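PDB 1MBM: chymotrypsin-like serine protease from Equine arteritis virus, which probably cleaves the viral replicase polyprotein as a chymotrypsin-like serine endopeptidase. Local coordinates for residues Glu97-Ser101 / Gly102-Leu106; Val118-Asp122 / Ala123-Val127; Asp150-Leu154 / Ser155-Lys159; Asp171-Asp174 / Asn175-Ala178. All blocks are in the same frame, centred on the assembly; numbering follows the deposited sequence.

Interaction 1. Residues Glu97-Ser101 / Gly102-Leu106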
loop_
_atom_site.group_PDB
_atom_site.type_symbol
_atom_site.label_atom_id
_atom_site.label_comp_id
_atom_site.label_asym_id
_atom_site.label_seq_id
_atom_site.Cartn_x
_atom_site.Cartn_y
_atom_site.Cartn_z
ATOM N N GLU A 97 -7.215 3.671 5.112
ATOM C CA GLU A 97 -6.654 3.054 6.310
ATOM C C GLU A 97 -6.974 1.563 6.318
ATOM O O GLU A 97 -8.133 1.182 6.197
ATOM C CB GLU A 97 -7.184 3.717 7.597
ATOM C CG GLU A 97 -6.665 3.035 8.860
ATOM C CD GLU A 97 -6.824 3.861 10.132
ATOM O OE1 GLU A 97 -7.915 3.823 10.736
ATOM O OE2 GLU A 97 -5.850 4.528 10.546
ATOM N N GLY A 98 -5.948 0.723 6.449
ATOM C CA GLY A 98 -6.152 -0.713 6.442
ATOM C C GLY A 98 -5.289 -1.461 7.443
ATOM O O GLY A 98 -4.491 -0.855 8.165
ATOM N N LEU A 99 -5.471 -2.775 7.504
ATOM C CA LEU A 99 -4.672 -3.628 8.376
ATOM C C LEU A 99 -3.495 -4.125 7.581
ATOM O O LEU A 99 -3.652 -4.559 6.443
ATOM C CB LEU A 99 -5.472 -4.841 8.847
ATOM C CG LEU A 99 -4.630 -6.010 9.382
ATOM C CD1 LEU A 99 -4.035 -5.662 10.751
ATOM C CD2 LEU A 99 -5.438 -7.299 9.450
ATOM N N LEU A 100 -2.312 -4.041 8.170
ATOM C CA LEU A 100 -1.127 -4.572 7.532
ATOM C C LEU A 100 -0.425 -5.534 8.481
ATOM O O LEU A 100 -0.258 -5.232 9.652
ATOM C CB LEU A 100 -0.167 -3.439 7.137
ATOM C CG LEU A 100 1.059 -3.947 6.367
ATOM C CD1 LEU A 100 1.136 -3.357 4.978
ATOM C CD2 LEU A 100 2.353 -3.758 7.139
ATOM N N SER A 101 -0.077 -6.713 7.971
ATOM C CA SER A 101 0.747 -7.697 8.679
ATOM C C SER A 101 1.431 -8.530 7.598
ATOM O O SER A 101 1.080 -8.431 6.427
ATOM C CB SER A 101 -0.084 -8.598 9.590
ATOM O OG SER A 101 -0.922 -9.465 8.842
ATOM N N GLY A 102 2.404 -9.350 7.970
ATOM C CA GLY A 102 3.091 -10.153 6.968
ATOM C C GLY A 102 2.169 -11.213 6.382
ATOM O O GLY A 102 2.246 -11.542 5.205
ATOM N N GLU A 103 1.265 -11.720 7.211
ATOM C CA GLU A 103 0.377 -12.796 6.808
ATOM C C GLU A 103 -0.895 -12.339 6.109
ATOM O O GLU A 103 -1.340 -12.983 5.160
ATOM C CB GLU A 103 -0.019 -13.633 8.031
ATOM C CG GLU A 103 1.115 -14.406 8.678
ATOM C CD GLU A 103 1.890 -13.600 9.716
ATOM O OE1 GLU A 103 1.597 -12.399 9.922
ATOM O OE2 GLU A 103 2.804 -14.179 10.339
ATOM N N VAL A 104 -1.502 -11.261 6.605
ATOM C CA VAL A 104 -2.812 -10.816 6.123
ATOM C C VAL A 104 -2.903 -9.286 6.037
ATOM O O VAL A 104 -2.543 -8.578 6.978
ATOM C CB VAL A 104 -3.951 -11.338 7.048
ATOM C CG1 VAL A 104 -5.311 -10.780 6.627
ATOM C CG2 VAL A 104 -4.007 -12.878 7.078
ATOM N N CYS A 105 -3.374 -8.775 4.901
ATOM C CA CYS A 105 -3.575 -7.342 4.752
ATOM C C CYS A 105 -5.008 -7.073 4.280
ATOM O O CYS A 105 -5.489 -7.719 3.359
ATOM C CB CYS A 105 -2.581 -6.735 3.749
ATOM S SG CYS A 105 -0.815 -6.876 4.164
ATOM N N LEU A 106 -5.666 -6.101 4.906
ATOM C CA LEU A 106 -7.038 -5.733 4.557
ATOM C C LEU A 106 -7.127 -4.249 4.218
ATOM O O LEU A 106 -6.634 -3.414 4.955
ATOM C CB LEU A 106 -7.986 -6.019 5.726
ATOM C CG LEU A 106 -7.923 -7.404 6.357
ATOM C CD1 LEU A 106 -8.874 -7.478 7.527
ATOM C CD2 LEU A 106 -8.269 -8.455 5.319
HETATM O O HOH W 1 -0.928 -11.397 11.007
#

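Interaction 2. Residues Val118-Asp122 / Ala123-Val127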
loop_
_atom_site.group_PDB
_atom_site.type_symbol
_atom_site.label_atom_id
_atom_site.label_comp_id
_atom_site.label_asym_id
_atom_site.label_seq_id
_atom_site.Cartn_x
_atom_site.Cartn_y
_atom_site.Cartn_z
ATOM N N VAL A 118 2.123 1.838 0.336
ATOM C CA VAL A 118 1.501 1.450 1.585
ATOM C C VAL A 118 2.473 1.936 2.657
ATOM O O VAL A 118 3.632 1.528 2.682
ATOM C CB VAL A 118 1.267 -0.069 1.662
ATOM C CG1 VAL A 118 0.604 -0.437 2.956
ATOM C CG2 VAL A 118 0.417 -0.537 0.500
ATOM N N VAL A 119 2.028 2.841 3.519
ATOM C CA VAL A 119 2.959 3.435 4.473
ATOM C C VAL A 119 2.533 3.281 5.926
ATOM O O VAL A 119 1.349 3.184 6.231
ATOM C CB VAL A 119 3.234 4.961 4.184
ATOM C CG1 VAL A 119 3.581 5.203 2.699
ATOM C CG2 VAL A 119 2.065 5.824 4.593
ATOM N N GLN A 120 3.527 3.256 6.803
ATOM C CA GLN A 120 3.329 3.215 8.242
ATOM C C GLN A 120 4.247 4.307 8.784
ATOM O O GLN A 120 5.459 4.251 8.596
ATOM C CB GLN A 120 3.701 1.838 8.815
ATOM C CG GLN A 120 2.682 0.754 8.476
ATOM C CD GLN A 120 2.939 -0.578 9.172
ATOM O OE1 GLN A 120 4.038 -1.121 9.100
ATOM N NE2 GLN A 120 1.909 -1.114 9.824
ATOM N N GLY A 121 3.665 5.312 9.425
ATOM C CA GLY A 121 4.429 6.456 9.881
ATOM C C GLY A 121 4.945 7.223 8.675
ATOM O O GLY A 121 4.188 7.525 7.758
ATOM N N ASP A 122 6.246 7.498 8.656
ATOM C CA ASP A 122 6.873 8.211 7.550
ATOM C C ASP A 122 7.597 7.253 6.595
ATOM O O ASP A 122 8.422 7.675 5.778
ATOM C CB ASP A 122 7.855 9.260 8.088
ATOM C CG ASP A 122 9.059 8.641 8.802
ATOM O OD1 ASP A 122 9.057 7.418 9.065
ATOM O OD2 ASP A 122 10.058 9.309 9.148
ATOM N N ALA A 123 7.284 5.966 6.692
ATOM C CA ALA A 123 8.024 4.992 5.909
ATOM C C ALA A 123 7.168 4.138 4.996
ATOM O O ALA A 123 6.051 3.772 5.346
ATOM C CB ALA A 123 8.847 4.101 6.839
ATOM N N VAL A 124 7.727 3.813 3.833
ATOM C CA VAL A 124 7.082 2.940 2.876
ATOM C C VAL A 124 7.410 1.498 3.247
ATOM O O VAL A 124 8.582 1.145 3.432
ATOM C CB VAL A 124 7.604 3.214 1.443
ATOM C CG1 VAL A 124 7.091 2.165 0.457
ATOM C CG2 VAL A 124 7.227 4.611 0.989
ATOM N N VAL A 125 6.383 0.670 3.376
ATOM C CA VAL A 125 6.590 -0.741 3.625
ATOM C C VAL A 125 6.444 -1.540 2.319
ATOM O O VAL A 125 7.031 -2.616 2.175
ATOM C CB VAL A 125 5.660 -1.284 4.752
ATOM C CG1 VAL A 125 5.894 -0.501 6.058
ATOM C CG2 VAL A 125 4.206 -1.186 4.341
ATOM N N GLY A 126 5.695 -1.003 1.353
ATOM C CA GLY A 126 5.517 -1.695 0.086
ATOM C C GLY A 126 4.591 -0.967 -0.874
ATOM O O GLY A 126 4.218 0.182 -0.632
ATOM N N VAL A 127 4.250 -1.614 -1.981
ATOM C CA VAL A 127 3.266 -1.054 -2.902
ATOM C C VAL A 127 2.072 -1.999 -2.935
ATOM O O VAL A 127 2.215 -3.200 -2.699
ATOM C CB VAL A 127 3.810 -0.845 -4.348
ATOM C CG1 VAL A 127 4.897 0.232 -4.380
ATOM C CG2 VAL A 127 4.326 -2.153 -4.948
#

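Interaction 3. Residues Asp150-Leu154 / Ser155-Lys159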
loop_
_atom_site.group_PDB
_atom_site.type_symbol
_atom_site.label_atom_id
_atom_site.label_comp_id
_atom_site.label_asym_id
_atom_site.label_seq_id
_atom_site.Cartn_x
_atom_site.Cartn_y
_atom_site.Cartn_z
ATOM N N ASP A 150 -0.802 -15.383 3.521
ATOM C CA ASP A 150 -0.796 -16.469 4.503
ATOM C C ASP A 150 -2.018 -16.408 5.415
ATOM O O ASP A 150 -3.011 -15.759 5.087
ATOM C CB ASP A 150 0.471 -16.404 5.361
ATOM C CG ASP A 150 1.731 -16.264 4.532
ATOM O OD1 ASP A 150 1.856 -16.964 3.499
ATOM O OD2 ASP A 150 2.643 -15.468 4.833
ATOM N N THR A 151 -1.948 -17.091 6.557
ATOM C CA THR A 151 -3.044 -17.053 7.522
ATOM C C THR A 151 -2.559 -16.612 8.876
ATOM O O THR A 151 -1.372 -16.682 9.168
ATOM C CB THR A 151 -3.757 -18.421 7.692
ATOM O OG1 THR A 151 -2.893 -19.351 8.357
ATOM C CG2 THR A 151 -4.056 -19.075 6.360
ATOM N N VAL A 152 -3.496 -16.175 9.712
ATOM C CA VAL A 152 -3.188 -15.818 11.091
ATOM C C VAL A 152 -4.465 -15.970 11.918
ATOM O O VAL A 152 -5.567 -15.768 11.403
ATOM C CB VAL A 152 -2.635 -14.374 11.209
ATOM C CG1 VAL A 152 -3.739 -13.341 10.911
ATOM C CG2 VAL A 152 -2.020 -14.136 12.595
ATOM N N THR A 153 -4.333 -16.359 13.185
ATOM C CA THR A 153 -5.515 -16.465 14.040
ATOM C C THR A 153 -5.868 -15.081 14.552
ATOM O O THR A 153 -5.032 -14.172 14.549
ATOM C CB THR A 153 -5.277 -17.392 15.234
ATOM O OG1 THR A 153 -4.116 -16.948 15.950
ATOM C CG2 THR A 153 -4.926 -18.815 14.782
ATOM N N LEU A 154 -7.109 -14.908 14.983
ATOM C CA LEU A 154 -7.516 -13.630 15.541
ATOM C C LEU A 154 -6.786 -13.371 16.845
ATOM O O LEU A 154 -6.421 -12.232 17.131
ATOM C CB LEU A 154 -9.028 -13.564 15.763
ATOM C CG LEU A 154 -9.930 -13.086 14.621
ATOM C CD1 LEU A 154 -11.400 -13.168 15.042
ATOM C CD2 LEU A 154 -9.578 -11.664 14.201
ATOM N N SER A 155 -6.569 -14.422 17.631
ATOM C CA SER A 155 -5.864 -14.261 18.904
ATOM C C SER A 155 -4.426 -13.786 18.684
ATOM O O SER A 155 -3.974 -12.853 19.344
ATOM C CB SER A 155 -5.892 -15.550 19.722
ATOM O OG SER A 155 -5.246 -16.592 19.027
ATOM N N SER A 156 -3.724 -14.407 17.739
ATOM C CA SER A 156 -2.348 -14.013 17.428
ATOM C C SER A 156 -2.285 -12.566 16.938
ATOM O O SER A 156 -1.426 -11.801 17.369
ATOM C CB SER A 156 -1.716 -14.966 16.402
ATOM O OG SER A 156 -0.541 -14.408 15.839
ATOM N N LEU A 157 -3.211 -12.203 16.046
ATOM C CA LEU A 157 -3.321 -10.846 15.535
ATOM C C LEU A 157 -3.607 -9.863 16.683
ATOM O O LEU A 157 -3.044 -8.765 16.736
ATOM C CB LEU A 157 -4.460 -10.794 14.507
ATOM C CG LEU A 157 -4.610 -9.685 13.469
ATOM C CD1 LEU A 157 -3.286 -9.364 12.767
ATOM C CD2 LEU A 157 -5.672 -10.110 12.453
ATOM N N SER A 158 -4.467 -10.282 17.611
ATOM C CA SER A 158 -4.900 -9.442 18.732
ATOM C C SER A 158 -3.789 -8.967 19.684
ATOM O O SER A 158 -3.899 -7.905 20.290
ATOM C CB SER A 158 -6.006 -10.152 19.511
ATOM O OG SER A 158 -7.152 -10.291 18.692
ATOM N N LYS A 159 -2.721 -9.749 19.796
ATOM C CA LYS A 159 -1.562 -9.390 20.615
ATOM C C LYS A 159 -0.984 -8.022 20.245
ATOM O O LYS A 159 -0.388 -7.343 21.089
ATOM C CB LYS A 159 -0.442 -10.423 20.421
ATOM C CG LYS A 159 -0.671 -11.762 21.087
ATOM C CD LYS A 159 0.551 -12.662 20.906
ATOM C CE LYS A 159 1.031 -12.629 19.455
ATOM N NZ LYS A 159 2.198 -13.512 19.213
#

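Interaction 4. Residues Asp171-Asp174 / Asn175-Ala178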
loop_
_atom_site.group_PDB
_atom_site.type_symbol
_atom_site.label_atom_id
_atom_site.label_comp_id
_atom_site.label_asym_id
_atom_site.label_seq_id
_atom_site.Cartn_x
_atom_site.Cartn_y
_atom_site.Cartn_z
ATOM N N ASP A 171 -17.888 -9.415 8.209
ATOM C CA ASP A 171 -17.184 -10.032 7.089
ATOM C C ASP A 171 -15.655 -9.950 7.175
ATOM O O ASP A 171 -15.039 -8.913 6.918
ATOM C CB ASP A 171 -17.730 -9.558 5.729
ATOM C CG ASP A 171 -17.235 -8.181 5.332
ATOM O OD1 ASP A 171 -17.631 -7.191 5.986
ATOM O OD2 ASP A 171 -16.449 -7.994 4.376
ATOM N N ILE A 172 -15.058 -11.063 7.583
ATOM C CA ILE A 172 -13.613 -11.189 7.605
ATOM C C ILE A 172 -13.248 -12.392 6.736
ATOM O O ILE A 172 -13.989 -13.371 6.684
ATOM C CB ILE A 172 -13.071 -11.323 9.049
ATOM C CG1 ILE A 172 -13.696 -12.517 9.770
ATOM C CG2 ILE A 172 -13.315 -10.030 9.831
ATOM C CD1 ILE A 172 -13.016 -12.843 11.087
ATOM N N PRO A 173 -12.115 -12.301 6.046
ATOM C CA PRO A 173 -11.655 -13.353 5.137
ATOM C C PRO A 173 -11.313 -14.646 5.862
ATOM O O PRO A 173 -10.938 -14.615 7.038
ATOM C CB PRO A 173 -10.359 -12.768 4.575
ATOM C CG PRO A 173 -10.477 -11.314 4.810
ATOM C CD PRO A 173 -11.168 -11.176 6.104
ATOM N N ASP A 174 -11.401 -15.752 5.132
ATOM C CA ASP A 174 -11.113 -17.086 5.651
ATOM C C ASP A 174 -9.675 -17.245 6.129
ATOM O O ASP A 174 -9.397 -18.096 6.969
ATOM C CB ASP A 174 -11.435 -18.151 4.595
ATOM C CG ASP A 174 -12.922 -18.408 4.469
ATOM O OD1 ASP A 174 -13.703 -17.446 4.619
ATOM O OD2 ASP A 174 -13.402 -19.538 4.235
ATOM N N ASN A 175 -8.773 -16.412 5.616
ATOM C CA ASN A 175 -7.374 -16.457 6.037
ATOM C C ASN A 175 -7.111 -15.825 7.416
ATOM O O ASN A 175 -5.989 -15.847 7.919
ATOM C CB ASN A 175 -6.438 -15.917 4.943
ATOM C CG ASN A 175 -6.223 -16.924 3.810
ATOM O OD1 ASN A 175 -5.547 -16.634 2.808
ATOM N ND2 ASN A 175 -6.797 -18.119 3.965
ATOM N N ILE A 176 -8.154 -15.257 8.017
ATOM C CA ILE A 176 -8.082 -14.813 9.399
ATOM C C ILE A 176 -8.901 -15.852 10.167
ATOM O O ILE A 176 -10.120 -15.933 10.022
ATOM C CB ILE A 176 -8.641 -13.390 9.590
ATOM C CG1 ILE A 176 -7.694 -12.366 8.980
ATOM C CG2 ILE A 176 -8.723 -13.060 11.062
ATOM C CD1 ILE A 176 -8.163 -10.933 9.110
ATOM N N ILE A 177 -8.207 -16.690 10.928
ATOM C CA ILE A 177 -8.838 -17.794 11.637
ATOM C C ILE A 177 -9.519 -17.313 12.916
ATOM O O ILE A 177 -8.861 -16.896 13.861
ATOM C CB ILE A 177 -7.786 -18.880 11.922
ATOM C CG1 ILE A 177 -7.203 -19.369 10.588
ATOM C CG2 ILE A 177 -8.391 -20.034 12.713
ATOM C CD1 ILE A 177 -6.001 -20.285 10.722
ATOM N N ALA A 178 -10.845 -17.353 12.925
ATOM C CA ALA A 178 -11.623 -16.854 14.063
ATOM C C ALA A 178 -11.606 -17.817 15.256
ATOM O O ALA A 178 -12.461 -18.689 15.358
ATOM C CB ALA A 178 -13.053 -16.558 13.622
#

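Interaction 1. Residues Glu97-Ser101 / Gly102-Leu106
The backbone carbonyl of Leu106 takes the N-H of Leu99 within its own plane, with Leu99 N 2.9 Å from Leu106 O, while Gly98 CA crowds the same oxygen at 3.1 Å. The donor to Leu99 O is tilted from the carbonyl plane: Leu106 N lies 3.0 Å from Leu99 O and 22° off that plane. Together the two bonds make Leu99 and Leu106 an antiparallel hydrogen-bonded pair. Their side chains run alongside each other in the same direction, Leu99 CD2 resting 3.9 Å from Leu106 CD1, with Phe161 and helix 185-192 packed around them.

At the turn, Ser101 OG donates to the carbonyl of Val104, 2.6 Å from Val104 O and 17° from its plane. With chi1 at 69° OG lies between the backbone N and the carbonyl carbon, where it meets Val104 O. The same OG receives a water that also donates to Glu103 OE1, linking the carboxylate to the serine. Cys105 SG lies 3.3 Å from Ser101 O and packs against Leu100 CD1.

The turn carries strand 94-100 into strand 105-106, whose backbone bond from Cys105 to Ala137 reaches strand 136-140 and helps close the second barrel of the chymotrypsin fold. Chemically, the buried Ser101 hydroxyl is used both as donor and as acceptor, which should fix its rotation and tie down the turn.

Interaction 2. Residues Val118-Asp122 / Ala123-Val127
Val118 and Val125 meet at a slant on one side of a tight beta hairpin, with Val118 CG1 3.9 Å from Val125 CG2. That CG2 branch also presses on the backbone, 3.2 Å from Val118 O, since it occupies the place between the N and the carbonyl carbon of Val125 (CG1 at chi1 -58°, beside the N). The other methyl, Val125 CG1, comes up 3.6 Å from Gln120 OE1, the two side chains standing at about a right angle. Gln120 NE2 is hydrogen-bonded to Thr83 O and Pro86 O. On the opposite face Val119 CG1 touches Val124 CG2 obliquely at 4.1 Å, Leu77 and Phe79 covering Val124 beyond.

The backbone carries a classic beta bulge, in which Val118 is set against two residues, Val125 and Gly126. Val118 O accepts from Val125 N nearly in line with its C=O bond, at 3.0 Å, while Val118 N gives a 2.8 Å bond to Gly126 O. Nearer the tip Gln120 and Ala123 exchange two backbone bonds round a type II' turn, where Gly121 takes a positive phi of 67°.

The hairpin joins strands 117-120 and 123-132 of the second barrel. Its backbone polar groups at Val118 and Gln120 are satisfied across the strands, and the valines add apolar packing to this hydrogen-bonded ladder. The amide of Gln120 ties the hairpin to strand 85-91 and the loop before it.

Interaction 3. Residues Asp150-Leu154 / Ser155-Lys159
Leu154 O is gripped twice by Ser158, which reaches it from opposite faces of the carbonyl plane. The hydroxyl makes the shorter bond, Ser158 OG lying 2.6 Å from Leu154 O and 40° out of that plane. The backbone Ser158 N donates to Leu154 O at 2.8 Å as the regular helical bond. The serine can add its hydroxyl because OG lies beside its own backbone N, anti to the carbonyl carbon (chi1 -65°), which brings it back to the carbonyl four residues earlier.

Just before Leu154, Thr153 takes the N-cap position. Its OG1 accepts from Ser156 N at 3.1 Å, and its carbonyl receives Leu157 N, also at 3.1 Å, so both its side chain and its backbone satisfy N-H groups of the first turn. Ser155 OG is hydrogen-bonded to Asp179 OD2.

Val152 completes the contact from the strand side. Its CG2 lies 3.6 Å from Ser156 OG, while CG1 meets Leu157 CD2 at 4.1 Å, the two side chains crossing at about a right angle. The side chain of Leu154 packs on Ile168, Val180 and Val183.

The whole is a strand that runs straight into an N-capped helix: strand 152-153 pairs in parallel with strand 176-177, and helix 154-158 follows at once, an arrangement consistent with the alpha/beta C-terminal extension of this protease.

Interaction 4. Residues Asp171-Asp174 / Asn175-Ala178
Ile172 and Ile176 touch across a type I beta turn that runs from Pro173 to Ile176 and leads the chain into the short strand 176-177. Ile172, just before the turn, and Ile176, its last residue, supply the bumps. Ile172 carries its longer branch to Ile176 and Ala178, CG1 lying between the backbone N and the carbonyl carbon (chi1 57°), and the chain then extends to CD1. The CD1 methyl lies in the shallow angle between Ile176 CG2, 4.3 Å away, and Ala178 CB, 4.5 Å away, touching both lightly.

Ile176 uses its two branches differently. CG2 meets Ile172, whereas CG1 leads the other way and brings CD1 within 4.3 Å of Pro173 CD, above the plane of the proline ring and out over its CD corner. This one contact lies on the buried side, where Leu106 touches both Pro173 and Ile176. Val104 and Leu154 also pack on Ile176.

The corner residues follow the opposite course. Asp174 and Asn175 direct their CB atoms away from the turn, and Asn175 packs on Thr151. Beyond them Ile177 is exposed at its side chain, although its backbone pairs with Val152 and Leu154 in the small parallel sheet. The turn itself is closed by one bond, in which Ile176 N donates to Pro173 O at 3.0 Å, approaching 49° above the carbonyl plane.

In the fold
All four contacts are local, each within one continuous stretch, and they follow one another along the chain without nesting or crossing; 1, 2 and 4 close turns and 3 caps a helix. Interactions 1 and 2 both belong to the second barrel, where Leu100 CD1 lies 3.6 Å from Val118 CG1. Farther on, interaction 3 leads from a strand into a helix, and interaction 4 leads into strand 176-177, which lies parallel to strand 152-153: Val152 O and Ile177 N are 2.8 Å apart. Interaction 1 bridges the two regions, as Leu106 CD2 packs 3.6 Å from Pro173 CG and Val104 CG2 3.9 Å from Val152 CG1. Interaction 2 stays apart from 171-178, with nearest atoms about 14 Å away.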